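Local coordinates for protein BA42 (Bizionia argentinensis, PDB 4OA3) that is of unknown function but binds calcium ions and consists of a stand-alone TPM domain, at residues E12-I17 and N141-G146; L67-V72 and T76-G81. All blocks are in the same frame, centred on the assembly; numbering follows the deposited sequence. Where two conformers were deposited one is given.

Interaction 1: E12-I17 and N141-G146; sequences EEEKAI and NTISKG. With CA (calcium ion), chain B.
E14 and K145 meet from opposite directions in a salt bridge of 2.9 Å between E14 OE2 and K145 NZ. A water sits beside the pair and ties it to the backbone: it donates to E14 OE2 at 2.6 Å and to I143 O, and accepts from K145 NZ. OE2 is therefore gripped by both the ammonium and the water, which should limit rotation of the carboxylate. The chain of E14 runs out extended from a CG anti to the backbone N (chi1 -157°), and this carries its CG obliquely across the end of I143, 3.5 Å from I143 CD1. The same methyl touches I17 CG2 at 3.7 Å, where the two isoleucines cross at about a right angle. In the TPM fold seen here, the tail joins the sheet as an edge strand, 144-145, parallel to strand 31-37 through backbone bonds of S144 and G146, and the I143 side chain lies between helix 11-24 and V34 and L36. I17 reaches L114 and I118 of helix 110-128. At the start of the tail, N141 OD1 binds calcium at 2.3 Å, sharing the ion with E25, E31, D137 and L139.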
ATOM      1  N   GLU A  12     -16.204   6.221   7.474  1.00 20.64           N
ATOM      2  CA  GLU A  12     -15.962   7.310   6.537  1.00 21.09           C
ATOM      3  C   GLU A  12     -14.464   7.358   6.132  1.00 20.68           C
ATOM      4  O   GLU A  12     -14.157   7.560   4.967  1.00 21.82           O
ATOM      5  CB  GLU A  12     -16.417   8.651   7.145  1.00 23.47           C
ATOM      6  CG  GLU A  12     -16.280   9.841   6.210  1.00 34.64           C
ATOM      7  CD  GLU A  12     -16.911  11.111   6.746  1.00 62.58           C
ATOM      8  OE1 GLU A  12     -16.320  11.731   7.659  1.00 62.16           O
ATOM      9  OE2 GLU A  12     -17.993  11.492   6.245  1.00 58.39           O
ATOM     10  N   GLU A  13     -13.559   7.157   7.079  1.00 18.83           N
ATOM     11  CA  GLU A  13     -12.117   7.155   6.801  1.00 17.93           C
ATOM     12  C   GLU A  13     -11.760   5.952   5.929  1.00 18.45           C
ATOM     13  O   GLU A  13     -11.019   6.073   4.953  1.00 18.23           O
ATOM     14  CB  GLU A  13     -11.335   7.114   8.107  1.00 18.73           C
ATOM     15  CG  GLU A  13     -11.344   8.456   8.836  1.00 25.94           C
ATOM     16  CD  GLU A  13     -10.697   8.417  10.207  1.00 31.30           C
ATOM     17  OE1 GLU A  13     -10.767   7.367  10.887  1.00 27.56           O
ATOM     18  OE2 GLU A  13     -10.126   9.456  10.612  1.00 31.61           O
ATOM     19  N   GLU A  14     -12.306   4.791   6.282  1.00 15.69           N
ATOM     20  CA  GLU A  14     -12.054   3.593   5.484  1.00 16.15           C
ATOM     21  C   GLU A  14     -12.517   3.770   4.058  1.00 16.39           C
ATOM     22  O   GLU A  14     -11.833   3.379   3.106  1.00 15.70           O
ATOM     23  CB  GLU A  14     -12.757   2.432   6.149  1.00 18.05           C
ATOM     24  CG  GLU A  14     -12.159   1.122   5.777  1.00 24.20           C
ATOM     25  CD  GLU A  14     -12.552  -0.047   6.656  1.00 24.25           C
ATOM     26  OE1 GLU A  14     -13.158   0.151   7.743  1.00 25.68           O
ATOM     27  OE2 GLU A  14     -12.265  -1.184   6.232  1.00 23.19           O
ATOM     28  N   LYS A  15     -13.702   4.375   3.875  1.00 15.17           N
ATOM     29  CA  LYS A  15     -14.227   4.650   2.557  1.00 14.80           C
ATOM     30  C   LYS A  15     -13.269   5.549   1.759  1.00 17.00           C
ATOM     31  O   LYS A  15     -13.055   5.307   0.572  1.00 17.78           O
ATOM     32  CB  LYS A  15     -15.618   5.293   2.665  1.00 18.05           C
ATOM     33  CG  LYS A  15     -16.177   5.813   1.343  1.00 27.22           C
ATOM     34  CD  LYS A  15     -17.401   6.700   1.583  1.00 38.53           C
ATOM     35  CE  LYS A  15     -18.003   7.400   0.367  1.00 42.91           C
ATOM     36  NZ  LYS A  15     -17.161   7.374  -0.862  1.00 44.74           N
ATOM     37  N   ALA A  16     -12.682   6.540   2.403  1.00 17.77           N
ATOM     38  CA  ALA A  16     -11.752   7.456   1.749  1.00 18.08           C
ATOM     39  C   ALA A  16     -10.499   6.715   1.287  1.00 17.53           C
ATOM     40  O   ALA A  16      -9.962   6.977   0.205  1.00 17.38           O
ATOM     41  CB  ALA A  16     -11.375   8.587   2.694  1.00 19.34           C
ATOM     42  N   ILE A  17     -10.052   5.749   2.092  1.00 15.04           N
ATOM     43  CA  ILE A  17      -8.873   4.962   1.745  1.00 14.49           C
ATOM     44  C   ILE A  17      -9.131   4.050   0.579  1.00 15.34           C
ATOM     45  O   ILE A  17      -8.327   3.985  -0.351  1.00 14.90           O
ATOM     46  CB  ILE A  17      -8.346   4.240   2.985  1.00 17.26           C
ATOM     47  CG1 ILE A  17      -7.813   5.282   4.028  1.00 16.56           C
ATOM     48  CG2 ILE A  17      -7.247   3.257   2.620  1.00 17.88           C
ATOM     49  CD1 ILE A  17      -7.699   4.740   5.403  1.00 19.93           C
ATOM     50  N   ASN A 141      -9.569  -4.121  -3.184  1.00 14.35           N
ATOM     51  CA  ASN A 141      -9.138  -2.843  -2.624  1.00 13.75           C
ATOM     52  C   ASN A 141      -9.493  -2.749  -1.141  1.00 17.39           C
ATOM     53  O   ASN A 141      -9.103  -1.785  -0.506  1.00 17.42           O
ATOM     54  CB  ASN A 141      -9.751  -1.702  -3.387  1.00 16.08           C
ATOM     55  CG  ASN A 141      -9.373  -1.660  -4.849  1.00 17.82           C
ATOM     56  OD1 ASN A 141      -8.452  -2.318  -5.328  1.00 16.77           O
ATOM     57  ND2 ASN A 141     -10.052  -0.744  -5.559  1.00 19.46           N
ATOM     58  N   THR A 142     -10.150  -3.786  -0.608  1.00 16.88           N
ATOM     59  CA  THR A 142     -10.528  -3.908   0.811  1.00 16.76           C
ATOM     60  C   THR A 142      -9.332  -3.712   1.704  1.00 16.73           C
ATOM     61  O   THR A 142      -8.280  -4.309   1.430  1.00 16.52           O
ATOM     62  CB  THR A 142     -10.978  -5.379   1.073  1.00 20.06           C
ATOM     63  OG1 THR A 142     -11.751  -5.859   0.006  1.00 20.99           O
ATOM     64  CG2 THR A 142     -11.751  -5.576   2.358  1.00 25.04           C
ATOM     65  N   ILE A 143      -9.519  -3.057   2.858  1.00 13.77           N
ATOM     66  CA  ILE A 143      -8.446  -2.956   3.841  1.00 13.52           C
ATOM     67  C   ILE A 143      -8.441  -4.291   4.585  1.00 15.80           C
ATOM     68  O   ILE A 143      -9.485  -4.746   5.089  1.00 17.95           O
ATOM     69  CB  ILE A 143      -8.665  -1.777   4.805  1.00 15.13           C
ATOM     70  CG1 ILE A 143      -8.667  -0.453   4.000  1.00 15.70           C
ATOM     71  CG2 ILE A 143      -7.563  -1.742   5.916  1.00 17.34           C
ATOM     72  CD1 ILE A 143      -8.769   0.752   4.839  1.00 25.50           C
ATOM     73  N   SER A 144      -7.291  -4.936   4.618  1.00 13.29           N
ATOM     74  CA  SER A 144      -7.139  -6.200   5.299  1.00 14.28           C
ATOM     75  C   SER A 144      -6.872  -5.877   6.765  1.00 16.42           C
ATOM     76  O   SER A 144      -6.043  -5.011   7.104  1.00 16.29           O
ATOM     77  CB  SER A 144      -5.978  -6.971   4.673  1.00 14.36           C
ATOM     78  OG  SER A 144      -5.557  -8.036   5.504  1.00 17.23           O
ATOM     79  N   LYS A 145      -7.601  -6.553   7.657  1.00 17.24           N
ATOM     80  CA  LYS A 145      -7.410  -6.374   9.094  1.00 18.97           C
ATOM     81  C   LYS A 145      -6.976  -7.672   9.769  1.00 26.31           C
ATOM     82  O   LYS A 145      -7.554  -8.709   9.502  1.00 26.51           O
ATOM     83  CB  LYS A 145      -8.686  -5.826   9.720  1.00 21.45           C
ATOM     84  CG  LYS A 145      -9.040  -4.461   9.149  1.00 33.37           C
ATOM     85  CD  LYS A 145      -9.596  -3.525  10.206  1.00 46.51           C
ATOM     86  CE  LYS A 145      -9.898  -2.167   9.636  1.00 54.07           C
ATOM     87  NZ  LYS A 145     -10.936  -2.226   8.587  1.00 61.37           N
ATOM     88  N   GLY A 146      -5.921  -7.579  10.580  1.00 24.78           N
ATOM     89  CA  GLY A 146      -5.355  -8.704  11.343  1.00 31.66           C
ATOM     90  C   GLY A 146      -5.128  -8.310  12.803  1.00 43.93           C
ATOM     91  O   GLY A 146      -5.529  -7.193  13.206  1.00 43.56           O
ATOM     92  OXT GLY A 146      -4.525  -9.116  13.544  1.00 71.26           O
TER
HETATM   93 CA    CA B 201      -7.033  -3.468  -6.702  1.00 13.86          CA
HETATM   94  O   HOH W   1     -11.593  -3.689   6.482  1.00 31.67           O
HETATM   95  O   HOH W   2      -5.847  -3.796  -4.642  1.00 13.55           O

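Interaction 2: L67-V72 and T76-G81; sequences LIYVAV and TFVIYG
L67-A71 and T76-Y80 pair as an antiparallel ladder, their axes 4.7 Å apart at closest and their N-to-C directions 164° apart. Hydrogen-bonded pairs L67-Y80, Y69-V78 and A71-T76 alternate with the non-hydrogen-bonded pairs I68-I79 and V70-F77. The bond from Y80 N to L67 O is nearly straight (177° at the hydrogen), whereas T76 N to A71 O, at 3.4 Å, is weak, so the ladder slackens where the hairpin turns. On the face of V70 and F77, V70 CG2 lies 4.1 Å from F77 CB, which itself comes within 3.1 Å of Y69 O. The phenyl ring then leaves its neighbour: CG sits between the backbone N and the carbonyl carbon (chi1 63°), and the ring meets F105 of helix 95-105. I68 and V70 pack on helix 110-128. On the other face, Y69 CD1 approaches V78 CB at 4.3 Å, and A71 CB lies 3.6 Å from T76 OG1. The Y69 hydroxyl bonds E37 and S40, and the Y80 ring meets F45 and F52 of helix 44-54. Helices thus cover both faces, as in a three-layer alpha/beta/alpha sandwich. Polar bonding between the strands is entirely main-chain, which implies that backbone bonds set the register while side chains pack against the helices.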
ATOM      1  N   LEU A  67       1.939  -3.858  -0.809  1.00 12.83           N
ATOM      2  CA  LEU A  67       1.246  -3.825   0.457  1.00 12.46           C
ATOM      3  C   LEU A  67       1.803  -2.683   1.290  1.00 14.55           C
ATOM      4  O   LEU A  67       3.021  -2.582   1.478  1.00 14.06           O
ATOM      5  CB  LEU A  67       1.477  -5.141   1.235  1.00 12.70           C
ATOM      6  CG  LEU A  67       0.849  -5.207   2.623  1.00 14.99           C
ATOM      7  CD1 LEU A  67      -0.665  -5.114   2.562  1.00 15.89           C
ATOM      8  CD2 LEU A  67       1.252  -6.499   3.320  1.00 16.32           C
ATOM      9  N   ILE A  68       0.917  -1.836   1.801  1.00 12.54           N
ATOM     10  CA  ILE A  68       1.198  -0.863   2.830  1.00 12.58           C
ATOM     11  C   ILE A  68       0.748  -1.510   4.139  1.00 14.57           C
ATOM     12  O   ILE A  68      -0.436  -1.621   4.431  1.00 13.71           O
ATOM     13  CB  ILE A  68       0.505   0.471   2.602  1.00 15.25           C
ATOM     14  CG1 ILE A  68       0.959   1.060   1.275  1.00 15.38           C
ATOM     15  CG2 ILE A  68       0.791   1.442   3.777  1.00 16.95           C
ATOM     16  CD1 ILE A  68       0.151   2.348   0.861  1.00 16.39           C
ATOM     17  N   TYR A  69       1.721  -2.006   4.873  1.00 14.20           N
ATOM     18  CA  TYR A  69       1.507  -2.689   6.142  1.00 14.23           C
ATOM     19  C   TYR A  69       1.669  -1.715   7.300  1.00 15.23           C
ATOM     20  O   TYR A  69       2.698  -1.038   7.369  1.00 15.26           O
ATOM     21  CB  TYR A  69       2.527  -3.832   6.253  1.00 14.91           C
ATOM     22  CG  TYR A  69       2.601  -4.440   7.620  1.00 15.48           C
ATOM     23  CD1 TYR A  69       3.441  -3.909   8.588  1.00 16.71           C
ATOM     24  CD2 TYR A  69       1.788  -5.500   7.975  1.00 15.14           C
ATOM     25  CE1 TYR A  69       3.454  -4.404   9.880  1.00 17.41           C
ATOM     26  CE2 TYR A  69       1.857  -6.058   9.242  1.00 15.69           C
ATOM     27  CZ  TYR A  69       2.608  -5.429  10.223  1.00 16.02           C
ATOM     28  OH  TYR A  69       2.742  -5.898  11.510  1.00 17.61           O
ATOM     29  N   VAL A  70       0.697  -1.643   8.172  1.00 14.50           N
ATOM     30  CA  VAL A  70       0.747  -0.764   9.324  1.00 14.65           C
ATOM     31  C   VAL A  70       0.531  -1.503  10.633  1.00 17.86           C
ATOM     32  O   VAL A  70      -0.430  -2.241  10.770  1.00 17.01           O
ATOM     33  CB  VAL A  70      -0.261   0.385   9.204  1.00 19.96           C
ATOM     34  CG1 VAL A  70      -0.066   1.406  10.324  1.00 20.74           C
ATOM     35  CG2 VAL A  70      -0.175   1.059   7.835  1.00 20.49           C
ATOM     36  N   ALA A  71       1.429  -1.237  11.597  1.00 18.32           N
ATOM     37  CA  ALA A  71       1.323  -1.691  12.976  1.00 20.01           C
ATOM     38  C   ALA A  71       0.807  -0.462  13.727  1.00 23.98           C
ATOM     39  O   ALA A  71       1.572   0.463  13.976  1.00 24.10           O
ATOM     40  CB  ALA A  71       2.688  -2.127  13.503  1.00 21.35           C
ATOM     41  N   VAL A  72      -0.486  -0.452  14.044  1.00 23.84           N
ATOM     42  CA  VAL A  72      -1.166   0.748  14.555  1.00 26.49           C
ATOM     43  C   VAL A  72      -0.760   1.190  15.970  1.00 34.53           C
ATOM     44  O   VAL A  72      -0.663   2.396  16.193  1.00 35.87           O
ATOM     45  CB  VAL A  72      -2.699   0.661  14.381  1.00 30.76           C
ATOM     46  CG1 VAL A  72      -3.370   1.969  14.813  1.00 31.96           C
ATOM     47  CG2 VAL A  72      -3.058   0.339  12.926  1.00 29.73           C
ATOM     48  N   THR A  76       4.138   2.464  13.028  1.00 29.54           N
ATOM     49  CA  THR A  76       5.230   2.066  12.160  1.00 26.32           C
ATOM     50  C   THR A  76       4.574   1.372  10.991  1.00 23.88           C
ATOM     51  O   THR A  76       3.448   0.861  11.121  1.00 23.08           O
ATOM     52  CB  THR A  76       6.238   1.156  12.871  1.00 36.18           C
ATOM     53  OG1 THR A  76       5.604  -0.030  13.352  1.00 35.60           O
ATOM     54  CG2 THR A  76       6.951   1.870  14.012  1.00 33.88           C
ATOM     55  N   PHE A  77       5.296   1.327   9.870  1.00 18.74           N
ATOM     56  CA  PHE A  77       4.774   0.741   8.650  1.00 16.10           C
ATOM     57  C   PHE A  77       5.866   0.294   7.750  1.00 18.26           C
ATOM     58  O   PHE A  77       7.033   0.697   7.888  1.00 18.46           O
ATOM     59  CB  PHE A  77       3.840   1.745   7.940  1.00 16.39           C
ATOM     60  CG  PHE A  77       4.507   3.011   7.488  1.00 17.40           C
ATOM     61  CD1 PHE A  77       4.562   4.119   8.323  1.00 21.02           C
ATOM     62  CD2 PHE A  77       5.033   3.118   6.214  1.00 17.78           C
ATOM     63  CE1 PHE A  77       5.168   5.294   7.899  1.00 21.35           C
ATOM     64  CE2 PHE A  77       5.659   4.292   5.800  1.00 19.36           C
ATOM     65  CZ  PHE A  77       5.691   5.375   6.637  1.00 19.54           C
ATOM     66  N   VAL A  78       5.500  -0.532   6.788  1.00 15.07           N
ATOM     67  CA  VAL A  78       6.360  -1.063   5.775  1.00 16.29           C
ATOM     68  C   VAL A  78       5.644  -0.980   4.452  1.00 18.18           C
ATOM     69  O   VAL A  78       4.459  -1.285   4.394  1.00 17.25           O
ATOM     70  CB  VAL A  78       6.703  -2.575   6.073  1.00 22.46           C
ATOM     71  CG1 VAL A  78       7.393  -3.280   4.885  1.00 22.39           C
ATOM     72  CG2 VAL A  78       7.566  -2.677   7.301  1.00 24.09           C
ATOM     73  N   ILE A  79       6.365  -0.611   3.408  0.50 14.98           N
ATOM     74  CA  ILE A  79       5.873  -0.658   2.055  0.50 13.54           C
ATOM     75  C   ILE A  79       6.600  -1.836   1.458  0.50 18.18           C
ATOM     76  O   ILE A  79       7.847  -1.855   1.419  0.50 16.58           O
ATOM     77  CB  ILE A  79       6.157   0.636   1.300  0.50 14.75           C
ATOM     78  CG1 ILE A  79       5.437   1.827   1.960  0.50 15.44           C
ATOM     79  CG2 ILE A  79       5.730   0.484  -0.153  0.50 14.09           C
ATOM     80  CD1 ILE A  79       6.136   3.178   1.655  0.50 11.72           C
ATOM     81  N   TYR A  80       5.838  -2.865   1.086  1.00 15.02           N
ATOM     82  CA  TYR A  80       6.389  -4.089   0.529  1.00 14.74           C
ATOM     83  C   TYR A  80       5.850  -4.290  -0.863  1.00 17.52           C
ATOM     84  O   TYR A  80       4.659  -4.536  -1.036  1.00 16.47           O
ATOM     85  CB  TYR A  80       6.012  -5.271   1.442  1.00 16.74           C
ATOM     86  CG  TYR A  80       6.578  -6.597   0.999  1.00 19.61           C
ATOM     87  CD1 TYR A  80       5.950  -7.354   0.019  1.00 20.39           C
ATOM     88  CD2 TYR A  80       7.783  -7.067   1.513  1.00 22.67           C
ATOM     89  CE1 TYR A  80       6.562  -8.474  -0.528  1.00 22.16           C
ATOM     90  CE2 TYR A  80       8.360  -8.239   1.039  1.00 25.53           C
ATOM     91  CZ  TYR A  80       7.743  -8.946   0.017  1.00 30.63           C
ATOM     92  OH  TYR A  80       8.310 -10.092  -0.494  1.00 34.09           O
ATOM     93  N   GLY A  81       6.719  -4.192  -1.848  1.00 17.04           N
ATOM     94  CA  GLY A  81       6.379  -4.415  -3.235  1.00 16.46           C
ATOM     95  C   GLY A  81       6.840  -5.791  -3.692  1.00 18.78           C
ATOM     96  O   GLY A  81       7.822  -6.340  -3.173  1.00 17.50           O
TER

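Interactions 1 and 2 meet the same sheet on either side of strand 31-37: strand 144-145 along one edge, strand 65-71 of the hairpin along the other, with 76-81 outermost. Their centres lie 14 Å apart and their nearest atoms about 6 Å, without touching. Helix 110-128 connects them, since L114 and I118 receive I17 from interaction 1 and I68 from interaction 2. Along the chain, the hairpin is nested inside the loop that interaction 1 closes. Calcium belongs directly to interaction 1, through N141; the hairpin is more remote, with the L67 side chain about 11 Å from a calcium ion and about 8 Å from the side chain of L139, another ligand residue.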